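Side-chain contacts in manganese-binding protein (Chlamydia trachomatis, PDB 6NSI), which binds iron, manganese and nickel ions, with a preference for ferrous iron, and delivers them to the membrane permease of an ABC transporter for import into the cytoplasm: residues Y163-H168 with D235-I240; V215-I218 with D222-V225; S255-D260 with V274-E279. One frame throughout, in Å; residues are numbered along the deposited sequence.

Contact 1: residues Y163-H168 with D235-I240; sequences YLVTGH and DALRKI. With FE (Fe (III) ion), chain B.
Leu237 swings CG to the side of its backbone N (chi1 -82°) and places CD1 anti to CA (chi2 176°), which carries both of its methyls from helix 235-242 onto the chain around Gly167; Val165 meets it with CG1, the branch set opposite its own backbone N (chi1 -180°). The leucine forks over one face of the Thr166-Gly167 peptide. CD1 sits over Gly167 N at 3.6 Å, with Thr166 C 3.9 Å from the same methyl, while CD2 lies over the carbonyl end of that face, 3.9 Å from Thr166 O. CD1 also lies 3.7 Å from Gly167 CA. CD2 then completes the contact with Val165 CG1 at 4.1 Å, the two side chains sliding past one another in opposite directions. No hydrogen bond crosses between the segments; what joins them is van der Waals packing of the leucine methyls on a peptide and on Val165.

On the far side of the backbone, Thr166 turns away from the helix and donates through OG1 to His168 O at 2.6 Å, tilted from the carbonyl plane, bridging the turn that leads to the metal. His168 NE2 coordinates the iron at 2.2 Å together with His36, His102 and Asp260. A hydrogen bond from the other ring nitrogen, ND1, to Glu229 fixes the rotation of the imidazole.

Strand 164-165 pairs in parallel with strand 194-195; helix 172-178 packs on Leu164 and helix 208-221 on Val165, through Val214, and Ile240 rests on that second helix through Ile218.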
# COMPACT_ATOMS: atom_id res chain seq x y z
N TYR A 163 8.67 -15.76 3.79
CA TYR A 163 7.27 -16.18 3.88
C TYR A 163 6.63 -15.18 4.82
O TYR A 163 6.99 -15.13 6.01
CB TYR A 163 7.15 -17.62 4.40
CG TYR A 163 7.73 -18.63 3.44
CD1 TYR A 163 6.98 -19.11 2.37
CD2 TYR A 163 9.04 -19.08 3.57
CE1 TYR A 163 7.51 -20.01 1.46
CE2 TYR A 163 9.59 -19.98 2.66
CZ TYR A 163 8.82 -20.44 1.61
OH TYR A 163 9.34 -21.33 0.72
N LEU A 164 5.74 -14.35 4.27
CA LEU A 164 5.23 -13.16 4.94
C LEU A 164 3.78 -13.37 5.37
O LEU A 164 2.86 -13.36 4.54
CB LEU A 164 5.36 -11.94 4.01
CG LEU A 164 4.81 -10.62 4.57
CD1 LEU A 164 5.52 -10.23 5.88
CD2 LEU A 164 4.96 -9.55 3.51
N VAL A 165 3.57 -13.53 6.68
CA VAL A 165 2.24 -13.76 7.23
C VAL A 165 1.76 -12.46 7.86
O VAL A 165 2.36 -11.97 8.82
CB VAL A 165 2.26 -14.90 8.27
CG1 VAL A 165 0.84 -15.12 8.84
CG2 VAL A 165 2.80 -16.20 7.66
N THR A 166 0.69 -11.88 7.32
CA THR A 166 0.18 -10.60 7.80
C THR A 166 -1.30 -10.70 8.14
O THR A 166 -1.94 -11.74 7.99
CB THR A 166 0.38 -9.50 6.75
OG1 THR A 166 -0.46 -9.79 5.62
CG2 THR A 166 1.85 -9.43 6.33
N GLY A 167 -1.84 -9.56 8.62
CA GLY A 167 -3.22 -9.53 9.05
C GLY A 167 -4.21 -9.68 7.91
O GLY A 167 -5.13 -10.51 7.97
N HIS A 168 -4.07 -8.84 6.86
CA HIS A 168 -4.82 -9.03 5.62
C HIS A 168 -3.86 -8.96 4.45
O HIS A 168 -2.65 -8.76 4.61
CB HIS A 168 -6.01 -8.06 5.48
CG HIS A 168 -5.67 -6.66 5.05
ND1 HIS A 168 -4.91 -5.79 5.81
CD2 HIS A 168 -6.12 -5.93 3.99
CE1 HIS A 168 -4.85 -4.61 5.21
NE2 HIS A 168 -5.58 -4.67 4.11
N ASP A 235 -7.52 -10.08 16.45
CA ASP A 235 -8.02 -11.35 16.98
C ASP A 235 -7.52 -12.54 16.17
O ASP A 235 -7.00 -13.51 16.73
CB ASP A 235 -9.56 -11.35 17.02
CG ASP A 235 -10.14 -10.33 18.02
OD1 ASP A 235 -9.38 -9.71 18.79
OD2 ASP A 235 -11.39 -10.16 18.02
N ALA A 236 -7.62 -12.48 14.84
CA ALA A 236 -7.32 -13.65 14.01
C ALA A 236 -5.85 -14.07 14.14
O ALA A 236 -5.54 -15.25 14.35
CB ALA A 236 -7.68 -13.37 12.55
N LEU A 237 -4.92 -13.13 14.00
CA LEU A 237 -3.51 -13.50 14.14
C LEU A 237 -3.21 -13.97 15.55
O LEU A 237 -2.40 -14.88 15.74
CB LEU A 237 -2.60 -12.33 13.73
CG LEU A 237 -2.30 -12.10 12.24
CD1 LEU A 237 -1.44 -10.81 11.99
CD2 LEU A 237 -1.66 -13.31 11.55
N ARG A 238 -3.86 -13.39 16.56
CA ARG A 238 -3.59 -13.86 17.92
C ARG A 238 -4.08 -15.29 18.11
O ARG A 238 -3.40 -16.09 18.76
CB ARG A 238 -4.21 -12.92 18.95
CG ARG A 238 -3.44 -11.60 19.07
CD ARG A 238 -3.34 -11.11 20.51
NE ARG A 238 -2.18 -10.24 20.73
CZ ARG A 238 -2.09 -9.00 20.26
NH1 ARG A 238 -3.10 -8.49 19.57
NH2 ARG A 238 -1.00 -8.26 20.49
N LYS A 239 -5.24 -15.64 17.51
CA LYS A 239 -5.72 -17.02 17.54
C LYS A 239 -4.80 -17.96 16.77
O LYS A 239 -4.52 -19.08 17.22
CB LYS A 239 -7.12 -17.14 16.93
CG LYS A 239 -8.22 -16.38 17.62
CD LYS A 239 -9.50 -16.50 16.78
CE LYS A 239 -10.66 -15.69 17.38
NZ LYS A 239 -10.52 -15.51 18.86
N ILE A 240 -4.37 -17.54 15.58
CA ILE A 240 -3.45 -18.36 14.79
C ILE A 240 -2.20 -18.68 15.60
O ILE A 240 -1.75 -19.83 15.65
CB ILE A 240 -3.10 -17.63 13.47
CG1 ILE A 240 -4.26 -17.73 12.49
CG2 ILE A 240 -1.85 -18.24 12.82
CD1 ILE A 240 -4.27 -16.61 11.45
FE FE B . -6.01 -3.03 2.63

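Contact 2: residues V215-I218 with D222-V225; sequences VEYI and DVEV. With NA (sodium ion), chain C.
The backbone reverses out of helix 208-221 at Asp222, whose phi and psi of 53° and 44° are left-handed, and Val223 N turns back to bond Ile218 O at 2.9 Å, in the carbonyl plane and on a lone pair. Asp222 N is also near that oxygen, but its angle is too poor for a hydrogen bond. The turn folds Val223 back against Tyr217 and Ile218 near the helix end. Its CB packs against Ile218 CG1 at 4.1 Å, the two side chains crossing at about a right angle, while Ile218 CG2, on the other branch, reaches Val223 O at 3.6 Å. Val223 CG2 continues to the Tyr217 ring, approaching CE1 obliquely at 4.1 Å.

The 6→1 bond, the left-handed Asp222 and the Ile218-Val223 apolar pair are consistent with a Schellman motif, here terminating the helix ahead of strand 225-226. Tyr217 places its ring with CG anti to the backbone N (chi1 178°), bringing CE1 to Val223 CG2 and the ring against Val165 and Tyr163, and its OH is hydrogen-bonded to Ser192 O. Ile218 also contacts Ile240 of helix 235-242.

The polar side of the turn looks the other way. Asp222 points away from the helix and binds a sodium ion through OD1 at 2.3 Å, with OD2 left 3.9 Å from the metal. Ser219 O, near the end of the same helix, is a further ligand, and a water bound to the sodium at 2.5 Å donates a weak hydrogen bond to Asp222 OD2.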
# COMPACT_ATOMS: atom_id res chain seq x y z
N VAL A 215 -2.55 -21.42 9.86
CA VAL A 215 -1.81 -22.29 10.79
C VAL A 215 -1.04 -23.38 10.03
O VAL A 215 0.14 -23.64 10.31
CB VAL A 215 -2.79 -22.90 11.82
CG1 VAL A 215 -2.16 -24.09 12.56
CG2 VAL A 215 -3.22 -21.82 12.82
N GLU A 216 -1.69 -24.01 9.05
CA GLU A 216 -1.00 -25.05 8.28
C GLU A 216 0.13 -24.45 7.44
O GLU A 216 1.20 -25.07 7.28
CB GLU A 216 -2.00 -25.80 7.41
CG GLU A 216 -3.03 -26.61 8.22
CD GLU A 216 -3.82 -27.60 7.36
OE1 GLU A 216 -4.18 -27.26 6.21
OE2 GLU A 216 -4.10 -28.70 7.83
N TYR A 217 -0.10 -23.27 6.87
CA TYR A 217 0.97 -22.57 6.15
C TYR A 217 2.15 -22.29 7.06
O TYR A 217 3.31 -22.48 6.66
CB TYR A 217 0.42 -21.28 5.56
CG TYR A 217 1.39 -20.38 4.81
CD1 TYR A 217 2.21 -19.48 5.49
CD2 TYR A 217 1.42 -20.36 3.42
CE1 TYR A 217 3.07 -18.60 4.80
CE2 TYR A 217 2.29 -19.49 2.71
CZ TYR A 217 3.10 -18.61 3.42
OH TYR A 217 3.95 -17.72 2.76
N ILE A 218 1.89 -21.81 8.28
CA ILE A 218 2.97 -21.51 9.22
C ILE A 218 3.79 -22.76 9.51
O ILE A 218 5.02 -22.74 9.50
CB ILE A 218 2.39 -20.89 10.51
CG1 ILE A 218 2.10 -19.40 10.32
CG2 ILE A 218 3.32 -21.11 11.71
CD1 ILE A 218 1.23 -18.86 11.44
N ASP A 222 7.50 -23.39 8.26
CA ASP A 222 8.29 -23.12 9.46
C ASP A 222 8.43 -21.62 9.70
O ASP A 222 9.52 -21.12 9.99
CB ASP A 222 9.66 -23.78 9.38
CG ASP A 222 9.57 -25.26 9.19
OD1 ASP A 222 8.88 -25.88 10.02
OD2 ASP A 222 10.18 -25.80 8.24
N VAL A 223 7.32 -20.90 9.55
CA VAL A 223 7.31 -19.47 9.83
C VAL A 223 7.44 -19.27 11.34
O VAL A 223 6.72 -19.89 12.12
CB VAL A 223 6.01 -18.84 9.29
CG1 VAL A 223 5.92 -17.40 9.67
CG2 VAL A 223 5.91 -18.99 7.77
N GLU A 224 8.35 -18.38 11.76
CA GLU A 224 8.55 -18.16 13.19
C GLU A 224 7.90 -16.89 13.71
O GLU A 224 7.72 -16.76 14.93
CB GLU A 224 10.05 -18.10 13.51
CG GLU A 224 10.83 -19.33 13.10
CD GLU A 224 12.32 -19.07 13.10
OE1 GLU A 224 12.82 -18.45 14.07
OE2 GLU A 224 13.00 -19.44 12.12
N VAL A 225 7.52 -15.97 12.82
CA VAL A 225 6.96 -14.70 13.23
C VAL A 225 5.85 -14.30 12.25
O VAL A 225 5.91 -14.60 11.05
CB VAL A 225 8.08 -13.62 13.32
CG1 VAL A 225 8.89 -13.62 12.04
CG2 VAL A 225 7.50 -12.24 13.63
NA NA C . 7.18 -27.50 10.05
O HOH W 1 7.98 -27.83 7.69

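Contact 3: residues S255-D260 with V274-E279; sequences SPLYSD and VRTITE. With FE (Fe (III) ion), chain B.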
# COMPACT_ATOMS: atom_id res chain seq x y z
N SER A 255 7.14 -4.62 16.11
CA SER A 255 6.42 -3.43 15.67
C SER A 255 5.36 -3.79 14.64
O SER A 255 5.55 -4.71 13.84
CB SER A 255 7.37 -2.40 15.03
OG SER A 255 8.59 -2.31 15.73
N PRO A 256 4.24 -3.06 14.63
CA PRO A 256 3.19 -3.34 13.64
C PRO A 256 3.60 -2.84 12.27
O PRO A 256 4.41 -1.92 12.13
CB PRO A 256 1.97 -2.57 14.19
CG PRO A 256 2.56 -1.44 14.97
CD PRO A 256 3.90 -1.93 15.51
N LEU A 257 3.05 -3.47 11.24
CA LEU A 257 3.21 -2.97 9.89
C LEU A 257 2.08 -1.99 9.59
O LEU A 257 1.03 -2.01 10.22
CB LEU A 257 3.20 -4.12 8.88
CG LEU A 257 4.28 -5.20 9.00
CD1 LEU A 257 4.03 -6.26 7.91
CD2 LEU A 257 5.66 -4.58 8.81
N TYR A 258 2.32 -1.11 8.63
CA TYR A 258 1.28 -0.18 8.19
C TYR A 258 0.84 -0.60 6.80
O TYR A 258 1.58 -0.41 5.83
CB TYR A 258 1.79 1.26 8.25
CG TYR A 258 1.99 1.68 9.68
CD1 TYR A 258 3.10 1.25 10.41
CD2 TYR A 258 1.05 2.46 10.33
CE1 TYR A 258 3.28 1.61 11.74
CE2 TYR A 258 1.22 2.82 11.66
CZ TYR A 258 2.34 2.40 12.35
OH TYR A 258 2.50 2.77 13.68
N SER A 259 -0.35 -1.18 6.72
CA SER A 259 -0.87 -1.73 5.47
C SER A 259 -1.68 -0.70 4.69
O SER A 259 -1.38 -0.41 3.52
CB SER A 259 -1.75 -2.94 5.79
OG SER A 259 -2.81 -2.54 6.64
N ASP A 260 -2.72 -0.15 5.30
CA ASP A 260 -3.69 0.69 4.61
C ASP A 260 -3.55 2.16 4.98
O ASP A 260 -4.37 2.99 4.56
CB ASP A 260 -5.11 0.20 4.91
CG ASP A 260 -5.45 -1.11 4.21
OD1 ASP A 260 -4.81 -1.46 3.18
OD2 ASP A 260 -6.38 -1.79 4.69
N VAL A 274 9.90 -1.97 5.77
CA VAL A 274 11.01 -2.75 5.25
C VAL A 274 11.96 -3.15 6.38
O VAL A 274 12.41 -4.30 6.44
CB VAL A 274 11.74 -1.97 4.14
CG1 VAL A 274 13.07 -2.64 3.78
CG2 VAL A 274 10.84 -1.87 2.90
N ARG A 275 12.26 -2.21 7.28
CA ARG A 275 13.11 -2.53 8.43
C ARG A 275 12.49 -3.63 9.28
O ARG A 275 13.17 -4.61 9.63
CB ARG A 275 13.32 -1.27 9.29
CG ARG A 275 14.33 -0.29 8.73
CD ARG A 275 14.45 0.99 9.59
NE ARG A 275 14.62 2.17 8.74
CZ ARG A 275 15.80 2.64 8.33
NH1 ARG A 275 16.92 2.02 8.71
NH2 ARG A 275 15.87 3.72 7.55
N THR A 276 11.21 -3.49 9.62
CA THR A 276 10.51 -4.48 10.42
C THR A 276 10.54 -5.86 9.76
O THR A 276 10.93 -6.85 10.38
CB THR A 276 9.07 -4.01 10.67
OG1 THR A 276 9.13 -2.75 11.36
CG2 THR A 276 8.27 -5.02 11.54
N ILE A 277 10.16 -5.94 8.48
CA ILE A 277 10.12 -7.24 7.83
C ILE A 277 11.52 -7.83 7.70
O ILE A 277 11.73 -9.02 7.97
CB ILE A 277 9.40 -7.11 6.47
CG1 ILE A 277 7.92 -6.79 6.72
CG2 ILE A 277 9.59 -8.39 5.59
CD1 ILE A 277 7.12 -6.61 5.48
N THR A 278 12.51 -7.02 7.31
CA THR A 278 13.87 -7.52 7.16
C THR A 278 14.41 -8.07 8.48
O THR A 278 14.94 -9.19 8.53
CB THR A 278 14.80 -6.42 6.61
OG1 THR A 278 14.28 -5.93 5.37
CG2 THR A 278 16.21 -6.96 6.36
N GLU A 279 14.27 -7.30 9.56
CA GLU A 279 14.86 -7.73 10.83
C GLU A 279 14.17 -8.98 11.37
O GLU A 279 14.84 -9.90 11.86
CB GLU A 279 14.78 -6.60 11.86
CG GLU A 279 15.91 -5.59 11.76
CD GLU A 279 15.74 -4.43 12.73
OE1 GLU A 279 14.79 -4.46 13.55
OE2 GLU A 279 16.55 -3.48 12.66
FE FE B . -6.01 -3.03 2.63
O HOH W 2 10.79 -2.85 13.32
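The loop leading to Asp260 of the iron site touches helix 266-280 at Ser255 and Leu257 before running on to the metal, with Leu257 seated on Thr276 and Ile277. Leu257 does most of the touching with its two methyls: CD2 lies 3.8 Å from Ile277 CG1 and 3.8 Å from Thr276 CG2, and CD1 meets Ile277 CD1 at 3.9 Å, the leucine and isoleucine crossing at about a right angle. Thr276 sets CG2 opposite its backbone N while OG1 lies beside it (chi1 -59°), dividing the residue into an apolar and a polar branch. CG2 rests against Leu257 and also on Ser255 O, at 3.6 Å. OG1 is hydrogen-bonded to His272 O one turn earlier and receives a second bond, 2.6 Å long, from a water that makes only a weak link to Ser255 OG.

Further along the loop, Asp260 chelates the iron with both carboxylate oxygens, OD1 at 2.0 Å and OD2 at 2.4 Å, beside His36, His102 and His168. Ser259, one residue earlier, is tied through OG to Glu229 and through its carbonyl to Trp104, which probably steadies the backbone leading into Asp260. Direct polar ties between loop and helix come from His272 and Asn273, which bond the backbone of Pro256 and Tyr258, flanking the leucine.

Between the two segments themselves there is methyl packing plus a weak water link. The methyls supply no directional bond, and the polar branch of Thr276 is satisfied by His272 O and the water.

All three contacts lie on the same side of the chain's centre, in the part of the chain that supplies His168 and Asp260, two of the four iron-binding residues. Contact 2 is nested within the loop that contact 1 closes, their centres 10 Å apart; Val165 against Tyr217 and Ile240 against Ile218 join them into a continuous apolar layer. Contact 3 follows both in the sequence, its centre 13 Å from contact 1, which it meets at the iron and again where Leu164 touches Ile277. Contacts 2 and 3 are 18 Å apart between centres and do not touch. Strand 164-165 thus links helix 208-221 to helix 266-280, and His168 and Asp260 lie on connected packing.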